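Side-chain contacts in rubber oxygenase (Streptomyces sp., PDB 5O1L), which catalyses the oxidative cleavage of poly(cis-1,4-isoprene) in rubber, using a non-covalently bound b-type heme to add dioxygen across double bonds: residues A159-R164 with T304-G309; S186-A191 with A265-V270. One frame throughout, in Å; residues are numbered along the deposited sequence.

Contact 1 of 2, residues A159-R164 with T304-G309; sequences ADMKDR and TEVLLG. With HEM (protoporphyrin IX containing Fe), chain C.
Val306 meets Lys162 and Met161 through its two methyl groups. Its CG1 lies 4.0 Å from Lys162 CA and reaches the first part of the lysine chain, which crosses the valine at about a right angle, while CG2 approaches Met161 CG at 4.3 Å. A short branched residue suits this place because each methyl finds its own neighbour; towards 304-309 the lysine offers CA and CG, its end leading away from that segment.

No hydrogen bond joins the two segments; the polar work near the contact is done at the start of helix 161-169. Asp160 is its N-cap: OD1 accepts from Asp163 N at 2.9 Å, nearly straight at 174°, closing the first turn. Arg164 turns back across that helix start. CG leaves anti to the carbonyl carbon (chi1 -67°) and the chain bends at chi3 (-55°), bringing one face of the guanidinium against Met161 CA; NH1 donates to Ala159 O at 2.7 Å, while NE is bonded to Val152 O.

The heme comes close on the same arginine, where Arg164 CD lies 3.3 Å from propionate oxygen O1D. A leucine in its place, having no N-H groups or charge, would probably leave Ala159 O and Val152 O without these bonds and the propionate without a nearby positive charge.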
ATOM      1  N   ALA A 159     -12.893  -1.450 -12.389  1.00 63.13           N
ATOM      2  CA  ALA A 159     -12.925  -2.861 -12.817  1.00 60.64           C
ATOM      3  C   ALA A 159     -13.653  -3.712 -11.775  1.00 56.98           C
ATOM      4  O   ALA A 159     -13.976  -3.223 -10.696  1.00 53.71           O
ATOM      5  CB  ALA A 159     -11.506  -3.381 -13.018  1.00 61.56           C
ATOM      6  N   ASP A 160     -13.863  -4.990 -12.101  1.00 54.39           N
ATOM      7  CA  ASP A 160     -14.620  -5.927 -11.253  1.00 52.93           C
ATOM      8  C   ASP A 160     -13.930  -6.222  -9.922  1.00 48.66           C
ATOM      9  O   ASP A 160     -12.704  -5.988  -9.731  1.00 43.59           O
ATOM     10  CB  ASP A 160     -14.999  -7.238 -11.983  1.00 56.24           C
ATOM     11  CG  ASP A 160     -13.787  -8.188 -12.272  1.00 64.13           C
ATOM     12  OD1 ASP A 160     -12.897  -8.370 -11.399  1.00 65.12           O
ATOM     13  OD2 ASP A 160     -13.745  -8.781 -13.392  1.00 70.66           O
ATOM     14  N   MET A 161     -14.717  -6.773  -9.008  1.00 43.90           N
ATOM     15  CA  MET A 161     -14.254  -7.117  -7.666  1.00 44.20           C
ATOM     16  C   MET A 161     -12.908  -7.857  -7.609  1.00 40.08           C
ATOM     17  O   MET A 161     -12.001  -7.475  -6.851  1.00 35.21           O
ATOM     18  CB  MET A 161     -15.319  -7.972  -6.977  1.00 48.07           C
ATOM     19  CG  MET A 161     -15.090  -8.157  -5.499  1.00 51.00           C
ATOM     20  SD  MET A 161     -15.679  -6.679  -4.672  1.00 58.37           S
ATOM     21  CE  MET A 161     -16.720  -7.472  -3.474  1.00 52.90           C
ATOM     22  N   LYS A 162     -12.784  -8.907  -8.408  1.00 39.01           N
ATOM     23  CA  LYS A 162     -11.574  -9.719  -8.478  1.00 39.21           C
ATOM     24  C   LYS A 162     -10.296  -8.910  -8.837  1.00 38.09           C
ATOM     25  O   LYS A 162      -9.252  -9.007  -8.178  1.00 35.65           O
ATOM     26  CB  LYS A 162     -11.764 -10.850  -9.493  1.00 42.32           C
ATOM     27  CG  LYS A 162     -11.138 -12.156  -9.096  1.00 44.23           C
ATOM     28  CD  LYS A 162     -11.867 -13.338  -9.695  1.00 46.42           C
ATOM     29  CE  LYS A 162     -11.651 -13.369 -11.207  1.00 48.87           C
ATOM     30  NZ  LYS A 162     -12.568 -14.350 -11.863  1.00 52.04           N
ATOM     31  N   ASP A 163     -10.400  -8.132  -9.892  1.00 36.81           N
ATOM     32  CA  ASP A 163      -9.333  -7.246 -10.332  1.00 37.40           C
ATOM     33  C   ASP A 163      -9.007  -6.235  -9.262  1.00 34.76           C
ATOM     34  O   ASP A 163      -7.849  -5.988  -9.011  1.00 31.15           O
ATOM     35  CB  ASP A 163      -9.755  -6.578 -11.650  1.00 41.37           C
ATOM     36  CG  ASP A 163      -9.745  -7.584 -12.833  1.00 47.80           C
ATOM     37  OD1 ASP A 163      -8.766  -8.382 -12.915  1.00 52.52           O
ATOM     38  OD2 ASP A 163     -10.712  -7.619 -13.659  1.00 53.77           O
ATOM     39  N   ARG A 164     -10.028  -5.683  -8.594  1.00 33.82           N
ATOM     40  CA  ARG A 164      -9.818  -4.665  -7.557  1.00 31.92           C
ATOM     41  C   ARG A 164      -9.044  -5.160  -6.369  1.00 29.70           C
ATOM     42  O   ARG A 164      -8.197  -4.415  -5.829  1.00 26.83           O
ATOM     43  CB  ARG A 164     -11.139  -4.058  -7.068  1.00 34.32           C
ATOM     44  CG  ARG A 164     -11.811  -3.250  -8.177  1.00 36.89           C
ATOM     45  CD  ARG A 164     -12.745  -2.115  -7.716  1.00 38.46           C
ATOM     46  NE  ARG A 164     -13.793  -2.565  -6.816  1.00 38.54           N
ATOM     47  CZ  ARG A 164     -14.999  -3.015  -7.147  1.00 37.73           C
ATOM     48  NH1 ARG A 164     -15.418  -3.052  -8.384  1.00 40.58           N
ATOM     49  NH2 ARG A 164     -15.807  -3.425  -6.189  1.00 37.02           N
ATOM     50  N   THR A 304     -11.717 -10.807   1.658  1.00 24.34           N
ATOM     51  CA  THR A 304     -10.778 -11.845   2.084  1.00 25.68           C
ATOM     52  C   THR A 304     -10.981 -13.114   1.233  1.00 26.01           C
ATOM     53  O   THR A 304     -10.035 -13.743   0.778  1.00 24.84           O
ATOM     54  CB  THR A 304     -10.985 -12.189   3.551  1.00 25.45           C
ATOM     55  OG1 THR A 304     -10.953 -10.997   4.351  1.00 25.49           O
ATOM     56  CG2 THR A 304      -9.942 -13.135   4.029  1.00 27.13           C
ATOM     57  N   GLU A 305     -12.237 -13.510   1.049  1.00 26.25           N
ATOM     58  CA  GLU A 305     -12.506 -14.756   0.325  1.00 29.22           C
ATOM     59  C   GLU A 305     -12.106 -14.618  -1.117  1.00 27.91           C
ATOM     60  O   GLU A 305     -11.463 -15.516  -1.675  1.00 27.58           O
ATOM     61  CB  GLU A 305     -13.988 -15.145   0.437  1.00 31.61           C
ATOM     62  CG  GLU A 305     -14.493 -16.045  -0.684  1.00 36.75           C
ATOM     63  CD  GLU A 305     -15.911 -16.584  -0.436  1.00 43.36           C
ATOM     64  OE1 GLU A 305     -16.628 -16.049   0.477  1.00 48.08           O
ATOM     65  OE2 GLU A 305     -16.301 -17.565  -1.159  1.00 46.54           O
ATOM     66  N   VAL A 306     -12.356 -13.447  -1.704  1.00 27.86           N
ATOM     67  CA  VAL A 306     -11.909 -13.204  -3.073  1.00 27.42           C
ATOM     68  C   VAL A 306     -10.378 -13.250  -3.154  1.00 25.28           C
ATOM     69  O   VAL A 306      -9.837 -13.900  -4.023  1.00 26.08           O
ATOM     70  CB  VAL A 306     -12.427 -11.879  -3.660  1.00 29.02           C
ATOM     71  CG1 VAL A 306     -11.835 -11.671  -5.031  1.00 30.95           C
ATOM     72  CG2 VAL A 306     -13.950 -11.919  -3.807  1.00 31.96           C
ATOM     73  N   LEU A 307      -9.680 -12.548  -2.254  1.00 23.56           N
ATOM     74  CA  LEU A 307      -8.230 -12.555  -2.326  1.00 23.36           C
ATOM     75  C   LEU A 307      -7.659 -13.968  -2.097  1.00 24.11           C
ATOM     76  O   LEU A 307      -6.730 -14.371  -2.792  1.00 23.33           O
ATOM     77  CB  LEU A 307      -7.653 -11.610  -1.285  1.00 24.26           C
ATOM     78  CG  LEU A 307      -6.131 -11.429  -1.248  1.00 25.68           C
ATOM     79  CD1 LEU A 307      -5.617 -11.026  -2.619  1.00 25.03           C
ATOM     80  CD2 LEU A 307      -5.783 -10.359  -0.213  1.00 26.02           C
ATOM     81  N   LEU A 308      -8.179 -14.701  -1.121  1.00 24.39           N
ATOM     82  CA  LEU A 308      -7.643 -16.045  -0.864  1.00 25.25           C
ATOM     83  C   LEU A 308      -7.798 -16.948  -2.083  1.00 26.22           C
ATOM     84  O   LEU A 308      -6.901 -17.718  -2.406  1.00 25.65           O
ATOM     85  CB  LEU A 308      -8.280 -16.660   0.360  1.00 25.66           C
ATOM     86  CG  LEU A 308      -7.885 -16.100   1.682  1.00 27.39           C
ATOM     87  CD1 LEU A 308      -8.783 -16.648   2.768  1.00 28.53           C
ATOM     88  CD2 LEU A 308      -6.405 -16.346   1.991  1.00 27.19           C
ATOM     89  N   GLY A 309      -8.922 -16.755  -2.789  1.00 26.10           N
ATOM     90  CA  GLY A 309      -9.168 -17.454  -4.026  1.00 26.05           C
ATOM     91  C   GLY A 309      -8.230 -17.088  -5.141  1.00 25.58           C
ATOM     92  O   GLY A 309      -7.731 -17.982  -5.824  1.00 27.80           O
TER
HETATM   93  CHA HEM C 501      -7.418   3.237  -6.138  1.00 16.04           C
HETATM   94  CHB HEM C 501      -3.145   3.093  -4.073  1.00 14.94           C
HETATM   95  CHC HEM C 501      -5.101   4.491   0.068  1.00 13.35           C
HETATM   96  CHD HEM C 501      -9.416   3.621  -1.780  1.00 15.40           C
HETATM   97  C1A HEM C 501      -6.095   3.149  -5.889  1.00 16.08           C
HETATM   98  C2A HEM C 501      -5.149   2.832  -6.934  1.00 17.71           C
HETATM   99  C3A HEM C 501      -3.950   2.750  -6.342  1.00 16.35           C
HETATM  100  C4A HEM C 501      -4.102   3.054  -4.993  1.00 15.25           C
HETATM  101  CMA HEM C 501      -2.673   2.395  -7.065  1.00 16.09           C
HETATM  102  CAA HEM C 501      -5.427   2.595  -8.438  1.00 20.46           C
HETATM  103  CBA HEM C 501      -5.871   1.137  -8.662  1.00 24.17           C
HETATM  104  CGA HEM C 501      -5.712   0.786 -10.097  1.00 30.25           C
HETATM  105  O1A HEM C 501      -6.627   1.217 -10.808  1.00 35.26           O
HETATM  106  O2A HEM C 501      -4.676   0.119 -10.487  1.00 36.20           O
HETATM  107  C1B HEM C 501      -3.304   3.505  -2.753  1.00 13.70           C
HETATM  108  C2B HEM C 501      -2.207   3.622  -1.855  1.00 14.16           C
HETATM  109  C3B HEM C 501      -2.694   4.032  -0.694  1.00 13.75           C
HETATM  110  C4B HEM C 501      -4.137   4.145  -0.844  1.00 13.26           C
HETATM  111  CMB HEM C 501      -0.746   3.358  -2.150  1.00 14.69           C
HETATM  112  CAB HEM C 501      -2.129   4.421   0.574  1.00 13.64           C
HETATM  113  CBB HEM C 501      -0.743   4.444   0.927  1.00 14.65           C
HETATM  114  C1C HEM C 501      -6.477   4.383  -0.063  1.00 13.37           C
HETATM  115  C2C HEM C 501      -7.375   4.479   1.075  1.00 14.28           C
HETATM  116  C3C HEM C 501      -8.587   4.251   0.511  1.00 14.91           C
HETATM  117  C4C HEM C 501      -8.367   3.949  -0.893  1.00 14.96           C
HETATM  118  CMC HEM C 501      -7.016   4.875   2.477  1.00 14.22           C
HETATM  119  CAC HEM C 501      -9.892   4.213   1.189  1.00 15.76           C
HETATM  120  CBC HEM C 501     -10.243   4.577   2.486  1.00 16.94           C
HETATM  121  C1D HEM C 501      -9.233   3.431  -3.125  1.00 15.96           C
HETATM  122  C2D HEM C 501     -10.339   3.241  -4.084  1.00 17.14           C
HETATM  123  C3D HEM C 501      -9.807   3.130  -5.296  1.00 17.72           C
HETATM  124  C4D HEM C 501      -8.363   3.293  -5.116  1.00 16.19           C
HETATM  125  CMD HEM C 501     -11.752   3.114  -3.652  1.00 17.72           C
HETATM  126  CAD HEM C 501     -10.554   2.879  -6.629  1.00 20.23           C
HETATM  127  CBD HEM C 501     -10.724   1.371  -6.772  1.00 24.68           C
HETATM  128  CGD HEM C 501     -11.530   1.092  -8.045  1.00 30.05           C
HETATM  129  O1D HEM C 501     -10.959   0.431  -8.941  1.00 32.66           O
HETATM  130  O2D HEM C 501     -12.713   1.492  -8.224  1.00 35.46           O
HETATM  131  NA  HEM C 501      -5.437   3.315  -4.712  1.00 15.41           N
HETATM  132  NB  HEM C 501      -4.420   3.804  -2.076  1.00 14.02           N
HETATM  133  NC  HEM C 501      -7.064   4.032  -1.246  1.00 13.96           N
HETATM  134  ND  HEM C 501      -8.065   3.536  -3.807  1.00 14.92           N
HETATM  135 FE   HEM C 501      -6.264   3.700  -2.964  1.00 15.01          FE

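Contact 2 of 2, residues S186-A191 with A265-V270; sequences SMIVTA and AHMLGV
Ala191 CB sits 3.6 Å from Met267 CB, the closest approach between 186-191 and 265-270. Its small methyl allows the backbones to come close, with Ala191 CA only 5.1 Å from Leu268 CA. On one flank Met267 extends to Ile188, whose CG2 touches the methionine CE at 4.0 Å. The flexible thioether is bent at both chi2 and chi3 (-55° and -67°), which folds CE back toward the isoleucine instead of running straight out. Leu268 takes another flank: its CD2 lies 4.0 Å from Ala191 O and 4.3 Å from Ala191 CB. No hydrogen bond spans the two segments, so the join rests on van der Waals contact, mostly between apolar side chains, all four of its residues being buried.

The backbone positions this first shell. Helix 251-267 ends in a Schellman motif, with Gly269 N bonded to His266 O and Val270 N to Ala265 O. At the Gly269 phi of 100° any side chain would collide with the carbonyl oxygen of Leu268, which is why glycine stands here. On the other side Ser186 precedes the first turn, and Ala191 N bonds to Met187 O at 2.8 Å. Leu268 also touches the heme, and its side chain is about 5 Å from that of His198, the inferred axial ligand of the iron, which helix 187-204 carries farther along. Beyond the glycine, Val270 packs on Gln224, Ile227 and Met228 of helix 224-244, and Ala265 reaches Trp231 of that same helix.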
ATOM      1  N   SER A 186       8.413   4.735 -13.318  1.00 14.94           N
ATOM      2  CA  SER A 186       7.057   5.128 -13.471  1.00 15.11           C
ATOM      3  C   SER A 186       6.314   5.484 -12.159  1.00 13.72           C
ATOM      4  O   SER A 186       5.122   5.758 -12.195  1.00 14.74           O
ATOM      5  CB  SER A 186       6.261   4.059 -14.239  1.00 17.45           C
ATOM      6  OG  SER A 186       6.220   2.869 -13.537  1.00 20.63           O
ATOM      7  N   MET A 187       7.012   5.567 -11.023  1.00 12.49           N
ATOM      8  CA  MET A 187       6.257   5.827  -9.823  1.00 12.81           C
ATOM      9  C   MET A 187       5.699   7.198  -9.737  1.00 13.32           C
ATOM     10  O   MET A 187       4.653   7.400  -9.069  1.00 12.95           O
ATOM     11  CB  MET A 187       7.057   5.455  -8.528  1.00 13.52           C
ATOM     12  CG  MET A 187       6.286   5.484  -7.229  1.00 14.16           C
ATOM     13  SD  MET A 187       4.942   4.265  -7.251  1.00 16.53           S
ATOM     14  CE  MET A 187       3.634   5.213  -6.526  1.00 16.66           C
ATOM     15  N   ILE A 188       6.305   8.207 -10.357  1.00 13.30           N
ATOM     16  CA  ILE A 188       5.642   9.511 -10.346  1.00 14.17           C
ATOM     17  C   ILE A 188       4.327   9.479 -11.128  1.00 13.59           C
ATOM     18  O   ILE A 188       3.321   9.976 -10.670  1.00 14.38           O
ATOM     19  CB  ILE A 188       6.558  10.553 -10.942  1.00 14.84           C
ATOM     20  CG1 ILE A 188       7.831  10.688 -10.076  1.00 17.11           C
ATOM     21  CG2 ILE A 188       5.788  11.890 -11.066  1.00 15.53           C
ATOM     22  CD1 ILE A 188       8.909  11.562 -10.662  1.00 18.55           C
ATOM     23  N   VAL A 189       4.378   8.834 -12.280  1.00 14.54           N
ATOM     24  CA  VAL A 189       3.178   8.600 -13.087  1.00 14.85           C
ATOM     25  C   VAL A 189       2.110   7.881 -12.274  1.00 13.78           C
ATOM     26  O   VAL A 189       0.978   8.366 -12.196  1.00 14.88           O
ATOM     27  CB  VAL A 189       3.521   7.866 -14.355  1.00 16.05           C
ATOM     28  CG1 VAL A 189       2.285   7.578 -15.150  1.00 15.50           C
ATOM     29  CG2 VAL A 189       4.562   8.661 -15.136  1.00 17.35           C
ATOM     30  N   THR A 190       2.485   6.773 -11.618  1.00 13.30           N
ATOM     31  CA  THR A 190       1.535   5.991 -10.844  1.00 14.52           C
ATOM     32  C   THR A 190       0.999   6.814  -9.707  1.00 14.35           C
ATOM     33  O   THR A 190      -0.174   6.788  -9.420  1.00 13.57           O
ATOM     34  CB  THR A 190       2.250   4.749 -10.297  1.00 16.03           C
ATOM     35  OG1 THR A 190       2.545   3.959 -11.451  1.00 18.09           O
ATOM     36  CG2 THR A 190       1.364   3.980  -9.303  1.00 17.05           C
ATOM     37  N   ALA A 191       1.880   7.554  -9.007  1.00 13.41           N
ATOM     38  CA  ALA A 191       1.405   8.373  -7.900  1.00 13.88           C
ATOM     39  C   ALA A 191       0.427   9.448  -8.310  1.00 13.84           C
ATOM     40  O   ALA A 191      -0.603   9.684  -7.637  1.00 14.45           O
ATOM     41  CB  ALA A 191       2.565   9.018  -7.167  1.00 13.20           C
ATOM     42  N   ALA A 265       4.318   8.910  -0.111  1.00 10.75           N
ATOM     43  CA  ALA A 265       3.159   9.518   0.556  1.00 11.40           C
ATOM     44  C   ALA A 265       2.966  10.924   0.051  1.00 11.23           C
ATOM     45  O   ALA A 265       1.838  11.319  -0.279  1.00 11.89           O
ATOM     46  CB  ALA A 265       3.357   9.521   2.048  1.00 11.27           C
ATOM     47  N   HIS A 266       4.033  11.714  -0.043  1.00 10.57           N
ATOM     48  CA  HIS A 266       3.883  13.107  -0.585  1.00 11.59           C
ATOM     49  C   HIS A 266       3.366  13.038  -1.992  1.00 12.26           C
ATOM     50  O   HIS A 266       2.434  13.811  -2.328  1.00 12.41           O
ATOM     51  CB  HIS A 266       5.267  13.741  -0.575  1.00 12.47           C
ATOM     52  CG  HIS A 266       5.280  15.128  -1.106  1.00 14.16           C
ATOM     53  ND1 HIS A 266       5.331  15.515  -2.436  1.00 16.74           N
ATOM     54  CD2 HIS A 266       5.308  16.254  -0.391  1.00 14.17           C
ATOM     55  CE1 HIS A 266       5.355  16.860  -2.471  1.00 14.47           C
ATOM     56  NE2 HIS A 266       5.302  17.323  -1.234  1.00 17.42           N
ATOM     57  N   MET A 267       3.903  12.163  -2.826  1.00 11.02           N
ATOM     58  CA  MET A 267       3.470  12.155  -4.257  1.00 11.99           C
ATOM     59  C   MET A 267       2.072  11.645  -4.389  1.00 12.72           C
ATOM     60  O   MET A 267       1.369  12.017  -5.323  1.00 13.77           O
ATOM     61  CB  MET A 267       4.415  11.294  -5.040  1.00 12.79           C
ATOM     62  CG  MET A 267       5.852  11.786  -5.062  1.00 13.39           C
ATOM     63  SD  MET A 267       6.041  13.477  -5.634  1.00 15.32           S
ATOM     64  CE  MET A 267       5.573  13.363  -7.385  1.00 16.06           C
ATOM     65  N   LEU A 268       1.564  10.905  -3.445  1.00 13.68           N
ATOM     66  CA  LEU A 268       0.128  10.497  -3.434  1.00 15.09           C
ATOM     67  C   LEU A 268      -0.767  11.570  -2.920  1.00 16.43           C
ATOM     68  O   LEU A 268      -2.011  11.381  -2.904  1.00 20.54           O
ATOM     69  CB  LEU A 268      -0.048   9.239  -2.601  1.00 17.30           C
ATOM     70  CG  LEU A 268       0.569   8.014  -3.216  1.00 19.17           C
ATOM     71  CD1 LEU A 268       0.798   6.874  -2.176  1.00 21.06           C
ATOM     72  CD2 LEU A 268      -0.280   7.512  -4.349  1.00 20.79           C
ATOM     73  N   GLY A 269      -0.240  12.715  -2.478  1.00 13.55           N
ATOM     74  CA  GLY A 269      -1.056  13.780  -1.989  1.00 13.82           C
ATOM     75  C   GLY A 269      -1.199  13.921  -0.505  1.00 15.42           C
ATOM     76  O   GLY A 269      -1.957  14.774  -0.045  1.00 17.30           O
ATOM     77  N   VAL A 270      -0.398  13.195   0.281  1.00 13.62           N
ATOM     78  CA  VAL A 270      -0.394  13.361   1.730  1.00 13.73           C
ATOM     79  C   VAL A 270       0.413  14.641   2.068  1.00 12.92           C
ATOM     80  O   VAL A 270       1.532  14.805   1.583  1.00 13.17           O
ATOM     81  CB  VAL A 270       0.165  12.196   2.464  1.00 13.01           C
ATOM     82  CG1 VAL A 270       0.066  12.478   3.971  1.00 13.50           C
ATOM     83  CG2 VAL A 270      -0.627  10.916   2.080  1.00 14.58           C
TER

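From the N terminus the chain passes through six helices before helix 161-169, whose start belongs to contact 1, and then enters helix 187-204, where contact 2 begins. Helix 251-267 returns to helix 187-204 and closes the inner loop at 265-270; only afterwards does helix 298-313 come back to helix 161-169 and close the outer one. Contact 2 is therefore nested inside contact 1, and neither loop contains any strand. The two centres are 24 Å apart and the nearest atoms about 13 Å, so they do not touch. Contact 1 is a surface join and contact 2 a buried one; segment 159-164 carries the heme-pocket residue Arg164 beside contact 1, while Leu268 is itself part of contact 2.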